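Local structure of beta-lactamase/D-alanine Carboxypeptidase (3RJU) at residues A[66-72]-A[284-288]. The protein probably acts as a serine hydrolase of the beta-lactamase and penicillin-binding protein family, cleaving beta-lactams or D-alanyl peptides. Numbering follows the deposited sequence.
Sequences LMTSEIM and GLGWV
Helix 64-77, which carries the lysine of a probable SxxK motif (S62, K65), packs here on the turn between strands 282-284 and 288-290 of the large antiparallel sheet. L66 and W287 make the main contact. L66 CD2 lies over one face of the indole, 3.6 Å from the centroid of the five-membered ring and 2° off its normal, a CH-pi contact. L66 CD1 lies over the six-membered ring, 3.7 Å from W287 CZ2. With CG anti to the carbonyl carbon (chi1 -55°) and chi2 extended, both L66 methyls lie over the same indole face. A water joins the two residues: it donates to L66 O at 2.9 Å and accepts from W287 NE1 at 2.9 Å. F243 meets the W287 ring edge-to-face. One helical turn on, S69 CB is 3.3 Å from L285 O, and S69 OG is hydrogen-bonded to Y164 OH. At the far end M72, a selenomethionine, bends at chi3 (62°), and its methyl CE meets L285 CD1 at 3.8 Å. L285 centres an inverse gamma turn. The leucine-indole packing and the bridging water act on the same pair of residues; the water serves both the indole N-H and a helix carbonyl.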
loop_
_atom_site.group_PDB
_atom_site.type_symbol
_atom_site.label_atom_id
_atom_site.label_comp_id
_atom_site.label_asym_id
_atom_site.label_seq_id
_atom_site.Cartn_x
_atom_site.Cartn_y
_atom_site.Cartn_z
ATOM N N LEU A 66 -2.645 2.528 0.352
ATOM C CA LEU A 66 -2.371 3.974 0.203
ATOM C C LEU A 66 -3.240 4.595 -0.879
ATOM O O LEU A 66 -3.648 5.754 -0.784
ATOM C CB LEU A 66 -0.894 4.224 -0.126
ATOM C CG LEU A 66 0.122 3.615 0.855
ATOM C CD1 LEU A 66 1.535 4.022 0.421
ATOM C CD2 LEU A 66 -0.191 4.075 2.278
HETATM N N MSE A 67 -3.521 3.822 -1.918
HETATM C CA MSE A 67 -4.408 4.301 -2.978
HETATM C C MSE A 67 -5.878 4.313 -2.531
HETATM O O MSE A 67 -6.630 5.206 -2.902
HETATM C CB MSE A 67 -4.208 3.475 -4.255
HETATM C CG MSE A 67 -2.791 3.638 -4.806
HETATM SE SE MSE A 67 -2.450 2.717 -6.451
HETATM C CE MSE A 67 -0.499 2.968 -6.517
ATOM N N THR A 68 -6.292 3.322 -1.753
ATOM C CA THR A 68 -7.648 3.342 -1.197
ATOM C C THR A 68 -7.830 4.584 -0.336
ATOM O O THR A 68 -8.819 5.298 -0.471
ATOM C CB THR A 68 -7.917 2.097 -0.362
ATOM O OG1 THR A 68 -7.462 0.952 -1.106
ATOM C CG2 THR A 68 -9.408 1.962 -0.054
ATOM N N SER A 69 -6.872 4.859 0.544
ATOM C CA SER A 69 -6.958 6.087 1.347
ATOM C C SER A 69 -6.881 7.354 0.500
ATOM O O SER A 69 -7.554 8.351 0.797
ATOM C CB SER A 69 -5.911 6.084 2.466
ATOM O OG SER A 69 -6.376 5.249 3.522
ATOM N N GLU A 70 -6.080 7.320 -0.567
ATOM C CA GLU A 70 -6.024 8.449 -1.497
ATOM C C GLU A 70 -7.409 8.751 -2.075
ATOM O O GLU A 70 -7.859 9.899 -2.100
ATOM C CB GLU A 70 -5.051 8.172 -2.659
ATOM C CG GLU A 70 -5.125 9.270 -3.742
ATOM C CD GLU A 70 -4.065 9.194 -4.813
ATOM O OE1 GLU A 70 -3.397 8.182 -4.891
ATOM O OE2 GLU A 70 -3.936 10.160 -5.613
ATOM N N ILE A 71 -8.079 7.710 -2.553
ATOM C CA ILE A 71 -9.427 7.853 -3.085
ATOM C C ILE A 71 -10.398 8.374 -2.029
ATOM O O ILE A 71 -11.206 9.266 -2.319
ATOM C CB ILE A 71 -9.909 6.540 -3.735
ATOM C CG1 ILE A 71 -9.068 6.273 -4.990
ATOM C CG2 ILE A 71 -11.412 6.597 -4.082
ATOM C CD1 ILE A 71 -9.264 4.898 -5.584
HETATM N N MSE A 72 -10.323 7.845 -0.811
HETATM C CA MSE A 72 -11.168 8.355 0.266
HETATM C C MSE A 72 -10.929 9.857 0.484
HETATM O O MSE A 72 -11.870 10.642 0.581
HETATM C CB MSE A 72 -10.920 7.595 1.565
HETATM C CG MSE A 72 -11.797 8.076 2.720
HETATM SE SE MSE A 72 -11.296 7.232 4.404
HETATM C CE MSE A 72 -9.474 7.928 4.528
ATOM N N GLY A 284 -1.369 6.812 10.071
ATOM C CA GLY A 284 -2.185 7.660 9.231
ATOM C C GLY A 284 -3.224 6.841 8.488
ATOM O O GLY A 284 -3.712 5.803 8.973
ATOM N N LEU A 285 -3.550 7.307 7.292
ATOM C CA LEU A 285 -4.521 6.667 6.434
ATOM C C LEU A 285 -3.729 5.673 5.590
ATOM O O LEU A 285 -3.286 5.981 4.469
ATOM C CB LEU A 285 -5.213 7.726 5.564
ATOM C CG LEU A 285 -5.813 8.895 6.388
ATOM C CD1 LEU A 285 -6.404 9.977 5.488
ATOM C CD2 LEU A 285 -6.849 8.416 7.457
ATOM N N GLY A 286 -3.500 4.496 6.167
ATOM C CA GLY A 286 -2.634 3.496 5.563
ATOM C C GLY A 286 -1.165 3.778 5.837
ATOM O O GLY A 286 -0.429 2.887 6.250
ATOM N N TRP A 287 -0.727 5.004 5.564
ATOM C CA TRP A 287 0.643 5.420 5.851
ATOM C C TRP A 287 0.986 5.158 7.309
ATOM O O TRP A 287 0.139 5.304 8.200
ATOM C CB TRP A 287 0.808 6.918 5.583
ATOM C CG TRP A 287 0.716 7.268 4.147
ATOM C CD1 TRP A 287 -0.391 7.742 3.463
ATOM C CD2 TRP A 287 1.777 7.186 3.183
ATOM N NE1 TRP A 287 -0.065 7.939 2.129
ATOM C CE2 TRP A 287 1.253 7.606 1.940
ATOM C CE3 TRP A 287 3.121 6.772 3.248
ATOM C CZ2 TRP A 287 2.032 7.657 0.782
ATOM C CZ3 TRP A 287 3.885 6.825 2.099
ATOM C CH2 TRP A 287 3.340 7.261 0.880
ATOM N N VAL A 288 2.246 4.806 7.539
ATOM C CA VAL A 288 2.779 4.609 8.869
ATOM C C VAL A 288 3.971 5.532 9.037
ATOM O O VAL A 288 4.840 5.590 8.155
ATOM C CB VAL A 288 3.223 3.146 9.072
ATOM C CG1 VAL A 288 4.010 2.968 10.410
ATOM C CG2 VAL A 288 2.006 2.223 9.026
HETATM O O HOH W 1 -2.051 8.114 -0.030
#